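Local coordinates for lipid binding protein (Grifola frondosa, PDB 5H0Q), which binds lipid membranes, probably recognising domains in which sphingomyelin and cholesterol occur together, at residues D42-R47 with L62-N67; A49-E54 with W99-H104; S80-F85 with G131-W136; A115-Y120 with H153-G158; G186-G189 with T193-V196. All coordinates share one frame; numbering follows the deposited sequence.

Interaction 1 of 5, residues D42-R47 with L62-N67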
# COMPACT_ATOMS: atom_id res chain seq x y z
N ASP A 42 5.50 -13.65 4.57
CA ASP A 42 4.87 -14.37 5.67
C ASP A 42 4.87 -13.53 6.94
O ASP A 42 3.90 -13.55 7.71
CB ASP A 42 5.57 -15.70 5.92
CG ASP A 42 4.86 -16.55 6.96
OD1 ASP A 42 3.62 -16.50 7.02
OD2 ASP A 42 5.55 -17.26 7.73
N GLN A 43 5.94 -12.78 7.18
CA GLN A 43 5.97 -11.90 8.35
C GLN A 43 4.89 -10.84 8.23
O GLN A 43 4.20 -10.54 9.21
CB GLN A 43 7.34 -11.25 8.51
CG GLN A 43 8.45 -12.16 9.01
CD GLN A 43 9.62 -11.36 9.55
OE1 GLN A 43 10.04 -10.37 8.95
NE2 GLN A 43 10.14 -11.77 10.70
N ALA A 44 4.73 -10.26 7.05
CA ALA A 44 3.69 -9.27 6.87
C ALA A 44 2.30 -9.89 7.05
O ALA A 44 1.43 -9.31 7.71
CB ALA A 44 3.81 -8.61 5.50
N GLU A 45 2.09 -11.08 6.48
CA GLU A 45 0.81 -11.77 6.67
C GLU A 45 0.59 -12.14 8.14
O GLU A 45 -0.52 -12.00 8.65
CB GLU A 45 0.74 -13.01 5.78
CG GLU A 45 0.81 -12.69 4.31
CD GLU A 45 0.61 -13.89 3.41
OE1 GLU A 45 0.48 -15.03 3.91
OE2 GLU A 45 0.57 -13.69 2.18
N LYS A 46 1.64 -12.57 8.84
CA LYS A 46 1.50 -12.84 10.27
C LYS A 46 1.03 -11.60 11.02
O LYS A 46 0.21 -11.70 11.94
CB LYS A 46 2.82 -13.35 10.83
CG LYS A 46 2.81 -13.73 12.29
CD LYS A 46 4.21 -14.06 12.76
CE LYS A 46 4.20 -14.60 14.18
NZ LYS A 46 5.57 -14.95 14.64
N ARG A 47 1.53 -10.42 10.65
CA ARG A 47 1.08 -9.20 11.31
C ARG A 47 -0.36 -8.87 10.95
O ARG A 47 -1.13 -8.42 11.81
CB ARG A 47 2.01 -8.03 10.94
CG ARG A 47 1.61 -6.70 11.56
CD ARG A 47 1.59 -6.80 13.09
NE ARG A 47 1.48 -5.49 13.71
CZ ARG A 47 1.11 -5.29 14.98
NH1 ARG A 47 0.80 -6.31 15.76
NH2 ARG A 47 1.03 -4.06 15.45
N LEU A 62 -6.94 -4.89 6.72
CA LEU A 62 -5.64 -5.28 7.24
C LEU A 62 -4.68 -5.12 6.06
O LEU A 62 -4.64 -5.97 5.17
CB LEU A 62 -5.61 -6.72 7.76
CG LEU A 62 -6.42 -7.18 8.98
CD1 LEU A 62 -6.52 -6.12 10.05
CD2 LEU A 62 -7.80 -7.62 8.54
N VAL A 63 -3.95 -4.01 6.03
CA VAL A 63 -3.25 -3.57 4.83
C VAL A 63 -1.79 -3.95 4.92
O VAL A 63 -1.12 -3.61 5.90
CB VAL A 63 -3.36 -2.06 4.62
CG1 VAL A 63 -2.60 -1.66 3.35
CG2 VAL A 63 -4.80 -1.63 4.52
N ARG A 64 -1.28 -4.66 3.90
CA ARG A 64 0.15 -4.84 3.74
C ARG A 64 0.59 -4.12 2.47
O ARG A 64 -0.09 -4.17 1.44
CB ARG A 64 0.54 -6.31 3.69
CG ARG A 64 0.03 -7.15 2.53
CD ARG A 64 0.60 -8.58 2.63
NE ARG A 64 0.27 -9.39 1.46
CZ ARG A 64 -0.74 -10.24 1.35
NH1 ARG A 64 -1.55 -10.48 2.38
NH2 ARG A 64 -0.92 -10.87 0.20
N VAL A 65 1.76 -3.49 2.53
CA VAL A 65 2.29 -2.66 1.44
C VAL A 65 3.70 -3.13 1.15
O VAL A 65 4.52 -3.17 2.06
CB VAL A 65 2.33 -1.18 1.85
CG1 VAL A 65 2.92 -0.34 0.72
CG2 VAL A 65 0.97 -0.70 2.28
N TYR A 66 4.00 -3.45 -0.12
CA TYR A 66 5.34 -3.86 -0.53
C TYR A 66 5.88 -2.84 -1.52
O TYR A 66 5.25 -2.57 -2.55
CB TYR A 66 5.37 -5.25 -1.18
CG TYR A 66 6.75 -5.78 -1.41
CD1 TYR A 66 7.62 -5.95 -0.35
CD2 TYR A 66 7.21 -6.08 -2.69
CE1 TYR A 66 8.89 -6.47 -0.54
CE2 TYR A 66 8.48 -6.59 -2.89
CZ TYR A 66 9.31 -6.76 -1.82
OH TYR A 66 10.56 -7.28 -1.98
N ASN A 67 7.06 -2.30 -1.22
CA ASN A 67 7.73 -1.34 -2.10
C ASN A 67 8.78 -2.07 -2.93
O ASN A 67 9.81 -2.49 -2.40
CB ASN A 67 8.36 -0.22 -1.29
CG ASN A 67 9.17 0.74 -2.17
OD1 ASN A 67 9.02 0.73 -3.38
ND2 ASN A 67 10.04 1.51 -1.55
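A44 and E45 of helix 41-55 meet R64 of strand 60-68 in a small helix-on-sheet contact, where helix 41-55 rests on one side of the mixed sheet. It is partly buried and joins an apolar touch to a loose electrostatic one. The small A44 lets the helix come close, the A44 and R64 CA atoms being 6.5 Å apart. Its methyl points at the strand and rests on the aliphatic part of the arginine, with A44 CB 4.3 Å from R64 CD. R64 suits this place because it offers methylenes near the sheet and a charge at its far end. R64 CG lies between the backbone N and the carbonyl carbon (chi1 64°); from there the chain runs extended to NE, past the alanine to E45. E45 comes over one face of the guanidinium: its OE2 sits 3.6 Å above that plane, displaced toward the rim. No N-H points at the oxygen, so the salt bridge is a long one of charges only, E45 OE2 to R64 NH2 being 3.8 Å. The carboxylate and guanidinium planes are 48° apart, again unlike a paired, coplanar bridge. E45 CG packs 3.8 Å from R64 NH1. The firmer polar partners come from the surroundings. E45 OE2 accepts a hydrogen bond from Q41, one turn earlier, while R64 hydrogen-bonds Q48 through NH1 and forms a salt bridge with E197 of strand 193-201 through NE. The arginine therefore links helix 41-55 to two adjacent parallel strands, 60-68 and 193-201.

Interaction 2 of 5, residues A49-E54 with W99-H104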
# COMPACT_ATOMS: atom_id res chain seq x y z
N ALA A 49 -2.63 -11.05 10.44
CA ALA A 49 -3.43 -11.95 11.25
C ALA A 49 -3.52 -11.47 12.69
O ALA A 49 -4.59 -11.54 13.30
CB ALA A 49 -2.85 -13.36 11.18
N GLU A 50 -2.39 -11.02 13.26
CA GLU A 50 -2.39 -10.47 14.62
C GLU A 50 -3.40 -9.35 14.75
O GLU A 50 -4.20 -9.32 15.70
CB GLU A 50 -1.02 -9.90 14.99
CG GLU A 50 0.15 -10.83 15.14
CD GLU A 50 1.45 -10.05 15.31
OE1 GLU A 50 2.49 -10.49 14.78
OE2 GLU A 50 1.42 -8.97 15.94
N LEU A 51 -3.31 -8.37 13.85
CA LEU A 51 -4.20 -7.21 13.89
C LEU A 51 -5.66 -7.63 13.76
O LEU A 51 -6.53 -7.08 14.44
CB LEU A 51 -3.84 -6.21 12.78
CG LEU A 51 -2.49 -5.51 12.98
CD1 LEU A 51 -2.14 -4.71 11.72
CD2 LEU A 51 -2.54 -4.61 14.20
N LYS A 52 -5.96 -8.58 12.87
CA LYS A 52 -7.33 -9.04 12.71
C LYS A 52 -7.82 -9.74 13.97
O LYS A 52 -8.95 -9.50 14.43
CB LYS A 52 -7.44 -9.97 11.50
CG LYS A 52 -8.81 -10.64 11.38
CD LYS A 52 -8.97 -11.37 10.04
CE LYS A 52 -10.34 -12.02 9.92
NZ LYS A 52 -10.59 -12.53 8.54
N ALA A 53 -6.98 -10.60 14.56
CA ALA A 53 -7.37 -11.25 15.80
C ALA A 53 -7.60 -10.23 16.90
O ALA A 53 -8.54 -10.36 17.69
CB ALA A 53 -6.30 -12.26 16.21
N GLU A 54 -6.75 -9.21 16.97
CA GLU A 54 -6.90 -8.18 18.01
C GLU A 54 -8.15 -7.33 17.78
O GLU A 54 -8.82 -6.94 18.74
CB GLU A 54 -5.64 -7.31 18.04
CG GLU A 54 -5.68 -6.15 19.02
CD GLU A 54 -4.48 -5.23 18.86
OE1 GLU A 54 -3.97 -5.09 17.73
OE2 GLU A 54 -4.04 -4.65 19.88
N TRP A 99 8.26 -4.17 3.51
CA TRP A 99 6.82 -4.15 3.75
C TRP A 99 6.49 -3.25 4.93
O TRP A 99 7.27 -3.13 5.88
CB TRP A 99 6.29 -5.55 4.14
CG TRP A 99 6.43 -6.64 3.15
CD1 TRP A 99 7.52 -7.43 2.94
CD2 TRP A 99 5.42 -7.09 2.25
NE1 TRP A 99 7.24 -8.35 1.95
CE2 TRP A 99 5.96 -8.16 1.51
CE3 TRP A 99 4.10 -6.69 1.99
CZ2 TRP A 99 5.23 -8.84 0.54
CZ3 TRP A 99 3.38 -7.36 1.03
CH2 TRP A 99 3.95 -8.42 0.32
N THR A 100 5.29 -2.66 4.91
CA THR A 100 4.67 -2.22 6.14
C THR A 100 3.25 -2.78 6.23
O THR A 100 2.66 -3.21 5.23
CB THR A 100 4.68 -0.70 6.27
OG1 THR A 100 4.36 -0.36 7.61
CG2 THR A 100 3.71 -0.04 5.30
N VAL A 101 2.73 -2.81 7.45
CA VAL A 101 1.41 -3.36 7.73
C VAL A 101 0.70 -2.43 8.69
O VAL A 101 1.29 -1.95 9.66
CB VAL A 101 1.50 -4.78 8.34
CG1 VAL A 101 0.11 -5.30 8.68
CG2 VAL A 101 2.21 -5.71 7.36
N PHE A 102 -0.58 -2.20 8.44
CA PHE A 102 -1.38 -1.43 9.38
C PHE A 102 -2.83 -1.84 9.26
O PHE A 102 -3.24 -2.49 8.29
CB PHE A 102 -1.21 0.08 9.15
CG PHE A 102 -1.70 0.56 7.80
CD1 PHE A 102 -3.02 0.93 7.61
CD2 PHE A 102 -0.84 0.66 6.72
CE1 PHE A 102 -3.48 1.37 6.37
CE2 PHE A 102 -1.28 1.12 5.49
CZ PHE A 102 -2.60 1.47 5.32
N ILE A 103 -3.62 -1.46 10.26
CA ILE A 103 -5.05 -1.67 10.25
C ILE A 103 -5.75 -0.33 10.11
O ILE A 103 -5.30 0.70 10.61
CB ILE A 103 -5.51 -2.45 11.51
CG1 ILE A 103 -7.00 -2.79 11.42
CG2 ILE A 103 -5.26 -1.67 12.77
CD1 ILE A 103 -7.50 -3.71 12.51
N HIS A 104 -6.88 -0.36 9.44
CA HIS A 104 -7.82 0.75 9.45
C HIS A 104 -9.19 0.16 9.71
O HIS A 104 -9.56 -0.84 9.09
CB HIS A 104 -7.80 1.50 8.11
CG HIS A 104 -8.47 2.83 8.16
ND1 HIS A 104 -9.81 3.00 7.91
CD2 HIS A 104 -7.98 4.07 8.44
CE1 HIS A 104 -10.12 4.29 8.01
NE2 HIS A 104 -9.02 4.95 8.33
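L51 carries its CG anti to the carbonyl carbon (chi1 -68°) and turns CD1 onto strand 99-105, while V101 places CG1 anti to its own backbone N (chi1 177°), and L51 CD1 meets V101 CG1 at 3.8 Å. The two side chains pass alongside each other in opposite directions. The result is alpha/beta packing, a helix laid along a sheet: the axes of helix 49-54 and strand 99-104 run in nearly the same direction, 17° apart, with a closest approach of 8.8 Å. That spacing leaves room for one layer of aliphatic side chains, and within 49-54 a single leucine supplies it. Its branched end is well chosen, being long enough to span the gap and compact enough to settle between two strand residues. L51 CD1 lies over the backbone between V101 and I103, whose side chains both point at the helix, as alternate residues of a strand do. It touches the strand itself at F102 C, 3.8 Å away. F102 turns its ring to the other side of the sheet, so the methyl can rest on its main chain. The beta-branched V101 and I103 suit an extended strand and flank the methyl through CG1 and CB, with I103 CB 4.1 Å from L51 CD1. No hydrogen bond crosses between the two segments, and the contact is buried. Nearby, V101 also packs on A44 and R47 and I103 on L62 and Y55, which extends the packing beneath helix 41-55. At the outer end of the isoleucine, the terminal methyl I103 CD1 reaches the helix backbone, 4.0 Å from L51 O.

Interaction 3 of 5, residues S80-F85 with G131-W136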
# COMPACT_ATOMS: atom_id res chain seq x y z
N SER A 80 -8.52 9.47 6.66
CA SER A 80 -9.69 8.65 6.96
C SER A 80 -10.93 9.32 6.39
O SER A 80 -11.28 10.43 6.81
CB SER A 80 -9.89 8.46 8.46
OG SER A 80 -8.81 7.77 9.04
N PHE A 81 -11.61 8.64 5.48
CA PHE A 81 -12.91 9.11 5.03
C PHE A 81 -14.04 8.59 5.90
O PHE A 81 -14.98 9.33 6.21
CB PHE A 81 -13.14 8.71 3.58
CG PHE A 81 -12.07 9.17 2.63
CD1 PHE A 81 -11.82 10.52 2.46
CD2 PHE A 81 -11.33 8.27 1.90
CE1 PHE A 81 -10.85 10.95 1.59
CE2 PHE A 81 -10.35 8.69 1.03
CZ PHE A 81 -10.11 10.03 0.87
N ARG A 82 -13.96 7.32 6.30
CA ARG A 82 -14.86 6.73 7.28
C ARG A 82 -14.00 5.84 8.16
O ARG A 82 -13.21 5.06 7.64
CB ARG A 82 -15.95 5.88 6.61
CG ARG A 82 -16.76 6.63 5.61
CD ARG A 82 -17.79 5.75 4.94
NE ARG A 82 -18.48 6.51 3.90
CZ ARG A 82 -18.34 6.32 2.59
NH1 ARG A 82 -17.57 5.38 2.11
NH2 ARG A 82 -19.00 7.10 1.75
N GLY A 83 -14.14 5.97 9.47
CA GLY A 83 -13.36 5.17 10.39
C GLY A 83 -12.07 5.85 10.80
O GLY A 83 -11.95 7.08 10.76
N HIS A 84 -11.09 5.05 11.20
CA HIS A 84 -9.87 5.58 11.75
C HIS A 84 -8.77 4.54 11.65
O HIS A 84 -9.04 3.33 11.53
CB HIS A 84 -10.06 6.07 13.20
CG HIS A 84 -10.36 4.98 14.18
ND1 HIS A 84 -11.60 4.41 14.30
CD2 HIS A 84 -9.58 4.39 15.12
CE1 HIS A 84 -11.57 3.50 15.26
NE2 HIS A 84 -10.36 3.47 15.77
N PHE A 85 -7.54 5.02 11.70
CA PHE A 85 -6.37 4.15 11.73
C PHE A 85 -6.21 3.52 13.11
O PHE A 85 -6.73 4.00 14.12
CB PHE A 85 -5.12 4.96 11.38
CG PHE A 85 -5.03 5.32 9.92
CD1 PHE A 85 -4.44 4.46 9.03
CD2 PHE A 85 -5.58 6.50 9.44
CE1 PHE A 85 -4.37 4.76 7.68
CE2 PHE A 85 -5.53 6.82 8.09
CZ PHE A 85 -4.91 5.96 7.21
N GLY A 131 -5.94 3.53 -1.78
CA GLY A 131 -7.18 3.72 -1.05
C GLY A 131 -7.99 2.45 -0.93
O GLY A 131 -7.90 1.54 -1.76
N TRP A 132 -8.82 2.42 0.10
CA TRP A 132 -9.70 1.30 0.33
C TRP A 132 -11.06 1.84 0.72
O TRP A 132 -11.20 2.96 1.21
CB TRP A 132 -9.14 0.37 1.43
CG TRP A 132 -8.92 1.13 2.73
CD1 TRP A 132 -9.81 1.32 3.74
CD2 TRP A 132 -7.75 1.87 3.08
NE1 TRP A 132 -9.26 2.11 4.72
CE2 TRP A 132 -8.00 2.47 4.33
CE3 TRP A 132 -6.51 2.07 2.46
CZ2 TRP A 132 -7.05 3.26 4.96
CZ3 TRP A 132 -5.57 2.81 3.10
CH2 TRP A 132 -5.85 3.43 4.33
N GLN A 133 -12.07 1.01 0.51
CA GLN A 133 -13.44 1.36 0.88
C GLN A 133 -14.14 0.03 1.13
O GLN A 133 -14.38 -0.73 0.19
CB GLN A 133 -14.12 2.18 -0.21
CG GLN A 133 -15.50 2.72 0.16
CD GLN A 133 -16.62 1.71 -0.05
OE1 GLN A 133 -17.26 1.26 0.92
NE2 GLN A 133 -16.88 1.36 -1.30
N ASN A 134 -14.39 -0.26 2.41
CA ASN A 134 -14.95 -1.54 2.83
C ASN A 134 -16.28 -1.24 3.52
O ASN A 134 -16.28 -0.73 4.65
CB ASN A 134 -14.00 -2.28 3.76
CG ASN A 134 -14.31 -3.76 3.82
OD1 ASN A 134 -15.09 -4.25 3.00
ND2 ASN A 134 -13.68 -4.48 4.75
N PRO A 135 -17.41 -1.50 2.88
CA PRO A 135 -18.68 -0.96 3.37
C PRO A 135 -19.32 -1.79 4.47
O PRO A 135 -19.14 -3.01 4.55
CB PRO A 135 -19.57 -0.99 2.12
CG PRO A 135 -19.07 -2.16 1.37
CD PRO A 135 -17.57 -2.19 1.59
N TRP A 136 -20.09 -1.11 5.31
CA TRP A 136 -20.86 -1.79 6.34
C TRP A 136 -22.03 -2.55 5.72
O TRP A 136 -22.37 -3.65 6.17
CB TRP A 136 -21.35 -0.79 7.37
CG TRP A 136 -21.83 -1.40 8.67
CD1 TRP A 136 -21.07 -1.78 9.74
CD2 TRP A 136 -23.18 -1.69 9.01
NE1 TRP A 136 -21.87 -2.29 10.73
CE2 TRP A 136 -23.17 -2.25 10.30
CE3 TRP A 136 -24.39 -1.54 8.34
CZ2 TRP A 136 -24.33 -2.65 10.94
CZ3 TRP A 136 -25.55 -1.94 8.98
CH2 TRP A 136 -25.51 -2.49 10.27
O HOH W 1 -17.06 2.78 3.27
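F85 and W132 meet with their ring planes at 90°, the phenyl meeting the rim of the indole across the interior of a beta sandwich. F85 belongs to strand 84-85 of the mixed sheet and W132 to strand 126-134 of the antiparallel one. The phenyl comes in near the indole plane, and F85 CE1 lies 3.9 Å from W132 CH2. The six-membered rings of F85 and W132 are 6.0 Å apart between centroids. W132 has its CG between the backbone N and the carbonyl carbon (chi1 57°), which sends the benzo end out toward F85. Large flat groups serve here because they bridge the gap between sheets, and H104 meets both rings edge-to-face.

The chain turns its corner at F81, where F81 and R82 both face A115 in a classic beta bulge, and so passes between the sheets. From the bulge, R82 extends toward Q133, with guanidinium and amide planes 89° apart. Q133 CG sits at the edge of the guanidinium, close to its plane, 3.9 Å from R82 NH1. R82's stronger partner is D168 of helix 160-169, bound through NH2, and Q133 NE2 bonds L167 O. R82 NH1 also donates to a bridging water at 2.9 Å, which in turn donates to Q133 OE1 at 2.8 Å.

Interaction 4 of 5, residues A115-Y120 with H153-G158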
# COMPACT_ATOMS: atom_id res chain seq x y z
N ALA A 115 -13.05 3.45 5.24
CA ALA A 115 -12.66 4.05 3.98
C ALA A 115 -11.54 5.05 4.23
O ALA A 115 -11.65 5.89 5.12
CB ALA A 115 -13.84 4.74 3.31
N GLY A 116 -10.45 4.93 3.48
CA GLY A 116 -9.32 5.81 3.72
C GLY A 116 -8.27 5.64 2.65
O GLY A 116 -8.47 4.92 1.67
N CYS A 117 -7.14 6.31 2.86
CA CYS A 117 -6.05 6.19 1.90
C CYS A 117 -4.74 6.59 2.54
O CYS A 117 -4.69 7.24 3.59
CB CYS A 117 -6.33 7.03 0.67
SG CYS A 117 -6.17 8.84 0.98
N ILE A 118 -3.67 6.14 1.91
CA ILE A 118 -2.33 6.62 2.18
C ILE A 118 -1.74 7.00 0.83
O ILE A 118 -1.99 6.33 -0.17
CB ILE A 118 -1.44 5.57 2.89
CG1 ILE A 118 -2.04 5.24 4.26
CG2 ILE A 118 -0.03 6.13 3.10
CD1 ILE A 118 -1.18 4.35 5.12
N VAL A 119 -0.98 8.08 0.81
CA VAL A 119 -0.30 8.56 -0.39
C VAL A 119 1.19 8.50 -0.11
O VAL A 119 1.67 9.13 0.85
CB VAL A 119 -0.73 9.98 -0.78
CG1 VAL A 119 0.06 10.42 -2.01
CG2 VAL A 119 -2.20 10.05 -1.06
N TYR A 120 1.91 7.73 -0.91
CA TYR A 120 3.36 7.61 -0.79
C TYR A 120 4.05 8.37 -1.91
O TYR A 120 3.63 8.29 -3.07
CB TYR A 120 3.81 6.15 -0.84
CG TYR A 120 3.40 5.30 0.34
CD1 TYR A 120 4.01 5.47 1.58
CD2 TYR A 120 2.39 4.36 0.22
CE1 TYR A 120 3.61 4.70 2.67
CE2 TYR A 120 2.00 3.60 1.31
CZ TYR A 120 2.62 3.79 2.52
OH TYR A 120 2.21 3.02 3.57
N HIS A 153 -0.32 15.73 -6.60
CA HIS A 153 -1.61 15.60 -7.28
C HIS A 153 -2.77 15.66 -6.30
O HIS A 153 -3.82 16.24 -6.61
CB HIS A 153 -1.63 14.30 -8.07
CG HIS A 153 -2.83 14.14 -8.95
ND1 HIS A 153 -4.04 13.68 -8.48
CD2 HIS A 153 -2.99 14.37 -10.27
CE1 HIS A 153 -4.90 13.64 -9.48
NE2 HIS A 153 -4.29 14.04 -10.58
N TRP A 154 -2.63 15.05 -5.13
CA TRP A 154 -3.68 15.09 -4.10
C TRP A 154 -3.25 16.15 -3.10
O TRP A 154 -2.09 16.14 -2.69
CB TRP A 154 -3.89 13.71 -3.42
CG TRP A 154 -4.36 12.70 -4.46
CD1 TRP A 154 -5.63 12.54 -4.92
CD2 TRP A 154 -3.54 11.81 -5.23
NE1 TRP A 154 -5.66 11.60 -5.92
CE2 TRP A 154 -4.39 11.13 -6.13
CE3 TRP A 154 -2.17 11.51 -5.25
CZ2 TRP A 154 -3.92 10.19 -7.04
CZ3 TRP A 154 -1.71 10.57 -6.13
CH2 TRP A 154 -2.58 9.93 -7.03
N TRP A 155 -4.14 17.04 -2.67
CA TRP A 155 -5.56 17.06 -3.02
C TRP A 155 -5.89 18.08 -4.11
O TRP A 155 -7.04 18.21 -4.50
CB TRP A 155 -6.39 17.36 -1.77
CG TRP A 155 -6.15 16.39 -0.67
CD1 TRP A 155 -5.47 16.62 0.50
CD2 TRP A 155 -6.56 15.03 -0.63
NE1 TRP A 155 -5.44 15.47 1.25
CE2 TRP A 155 -6.10 14.48 0.58
CE3 TRP A 155 -7.27 14.21 -1.52
CZ2 TRP A 155 -6.34 13.16 0.94
CZ3 TRP A 155 -7.50 12.90 -1.16
CH2 TRP A 155 -7.03 12.39 0.05
N LYS A 156 -4.91 18.81 -4.61
CA LYS A 156 -5.24 19.93 -5.49
C LYS A 156 -5.90 19.47 -6.79
O LYS A 156 -6.84 20.11 -7.28
CB LYS A 156 -3.99 20.76 -5.77
CG LYS A 156 -2.88 20.04 -6.48
CD LYS A 156 -1.82 21.02 -6.99
CE LYS A 156 -0.57 20.30 -7.44
NZ LYS A 156 0.42 21.21 -8.03
N ASN A 157 -5.45 18.35 -7.36
CA ASN A 157 -6.01 17.83 -8.60
C ASN A 157 -6.99 16.69 -8.39
O ASN A 157 -7.63 16.23 -9.34
CB ASN A 157 -4.89 17.38 -9.52
CG ASN A 157 -4.03 18.54 -9.98
OD1 ASN A 157 -4.51 19.67 -10.07
ND2 ASN A 157 -2.77 18.29 -10.25
N GLY A 158 -7.15 16.24 -7.15
CA GLY A 158 -8.13 15.24 -6.80
C GLY A 158 -8.58 15.46 -5.37
O GLY A 158 -7.86 15.11 -4.43
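C117 and W155 supply the sulfur-aromatic part of this buried contact, in which the short, weakly bonded helix 153-156 sits against the outer side of the five-stranded antiparallel sheet. The thiol approaches the indole at its edge, near the ring plane: C117 SG is 3.8 Å from W155 CH2, and lies 75° off the normal of the six-membered ring. A cysteine fits because its slim, polarisable side chain can meet a ring edge, where aromatic C-H groups point outward. SG lies between the backbone N and the carbonyl carbon (chi1 72°), which turns it toward the indole.

The second part is purely apolar. V119, two residues along and on the same face of the strand, offers a methyl to W154, with V119 CG1 4.1 Å from W154 CE3. The valine meets the indole at a slant, through that one methyl.

The peptide bond between W154 and W155 is cis, which probably contributes to letting both neighbours turn to the sheet, and W154 CB lies 3.9 Å above one face of the W155 ring. Around them, W154 meets F129 of strand 126-134, and both indoles touch M163 of helix 160-169.

No hydrogen bond crosses between the segments, so their adhesion rests on dispersion and on weak electrostatics between sulfur and ring edge; dispersion rewards the close fit, and burial of apolar surface, to which two large indoles contribute, adds the hydrophobic effect.

Interaction 5 of 5, residues G186-G189 with T193-V196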
# COMPACT_ATOMS: atom_id res chain seq x y z
N GLY A 186 -3.30 -2.85 -6.37
CA GLY A 186 -3.99 -3.12 -5.12
C GLY A 186 -4.93 -4.30 -5.26
O GLY A 186 -5.49 -4.55 -6.32
N SER A 187 -5.07 -5.04 -4.16
CA SER A 187 -6.06 -6.10 -4.10
C SER A 187 -6.69 -6.14 -2.71
O SER A 187 -6.05 -5.78 -1.72
CB SER A 187 -5.44 -7.47 -4.43
OG SER A 187 -4.49 -7.80 -3.44
N THR A 188 -7.94 -6.59 -2.65
CA THR A 188 -8.66 -6.71 -1.39
C THR A 188 -9.48 -7.98 -1.43
O THR A 188 -9.98 -8.39 -2.47
CB THR A 188 -9.58 -5.51 -1.13
OG1 THR A 188 -10.14 -5.59 0.19
CG2 THR A 188 -10.67 -5.43 -2.13
N GLY A 189 -9.62 -8.61 -0.26
CA GLY A 189 -10.67 -9.58 -0.09
C GLY A 189 -12.02 -8.90 -0.07
O GLY A 189 -12.13 -7.70 0.16
N THR A 193 -13.87 -8.04 7.33
CA THR A 193 -12.51 -7.83 7.84
C THR A 193 -11.56 -8.35 6.77
O THR A 193 -11.20 -9.53 6.74
CB THR A 193 -12.30 -8.51 9.21
OG1 THR A 193 -12.81 -9.84 9.19
CG2 THR A 193 -13.07 -7.77 10.25
N ALA A 194 -11.15 -7.46 5.86
CA ALA A 194 -10.54 -7.85 4.60
C ALA A 194 -9.04 -7.63 4.60
O ALA A 194 -8.55 -6.59 5.06
CB ALA A 194 -11.16 -7.07 3.43
N TYR A 195 -8.30 -8.60 4.07
CA TYR A 195 -6.89 -8.40 3.79
C TYR A 195 -6.77 -7.54 2.55
O TYR A 195 -7.45 -7.78 1.53
CB TYR A 195 -6.17 -9.72 3.56
CG TYR A 195 -5.80 -10.49 4.81
CD1 TYR A 195 -4.62 -11.22 4.86
CD2 TYR A 195 -6.61 -10.49 5.91
CE1 TYR A 195 -4.27 -11.94 5.98
CE2 TYR A 195 -6.27 -11.22 7.05
CZ TYR A 195 -5.10 -11.93 7.08
OH TYR A 195 -4.75 -12.65 8.20
N VAL A 196 -5.88 -6.55 2.61
CA VAL A 196 -5.60 -5.68 1.47
C VAL A 196 -4.10 -5.74 1.23
O VAL A 196 -3.32 -5.75 2.19
CB VAL A 196 -6.05 -4.24 1.76
CG1 VAL A 196 -5.61 -3.30 0.64
CG2 VAL A 196 -7.53 -4.20 1.92
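Y195 O is held by two groups of the facing strand: G189 N donates a hydrogen bond to it at 2.9 Å, with an N-H...O angle of 162°, and T188 CA brings its hydrogen to within a C-H...O contact, CA to O 3.3 Å. A matching C-H...O contact runs the other way, V196 CA lying 3.2 Å from S187 O. Both CA donors belong to T188 and V196, an antiparallel non-hydrogen-bonded pair whose CA atoms are 4.3 Å apart and whose side chains share one face of the sheet.

On that face T188 OG1 sits anti to the backbone N (chi1 -173°), beside the carbonyl carbon, from where it donates to G189 O, the carbonyl of the following residue, at 2.9 Å. The bond lies in the carbonyl plane, on a lone pair. The hydroxyl oxygen T188 OG1 also touches V196 CG2, 3.4 Å away. Threonine is apt here, joining a strand-favouring branched shape to a hydroxyl that bonds back to the backbone where the strand ends. The small methyl of A194 fits beside T188 OG1 and G189 O. These features are those of a beta hairpin near its loop, formed by strands 182-188 and 193-201 within the mixed sheet.

From the N terminus, helix 41-55 comes first and takes part in two contacts. Interaction 1 closes the short connection back to strand 60-68, and interaction 2 a longer loop to strand 99-105, the antiparallel neighbour of 60-68; the two cross. Interaction 3 opens within the loop of interaction 2 and ends beyond it, so these cross as well, and it ties the mixed sheet to the antiparallel one. Interaction 4 crosses interaction 3 in turn, fixing the segment 153-158 on the far side of that second sheet. Interaction 5 follows in series, a local hairpin whose strand 193-201 pairs in parallel with 60-68. Together they join helix, two sheets and outer helix in layers.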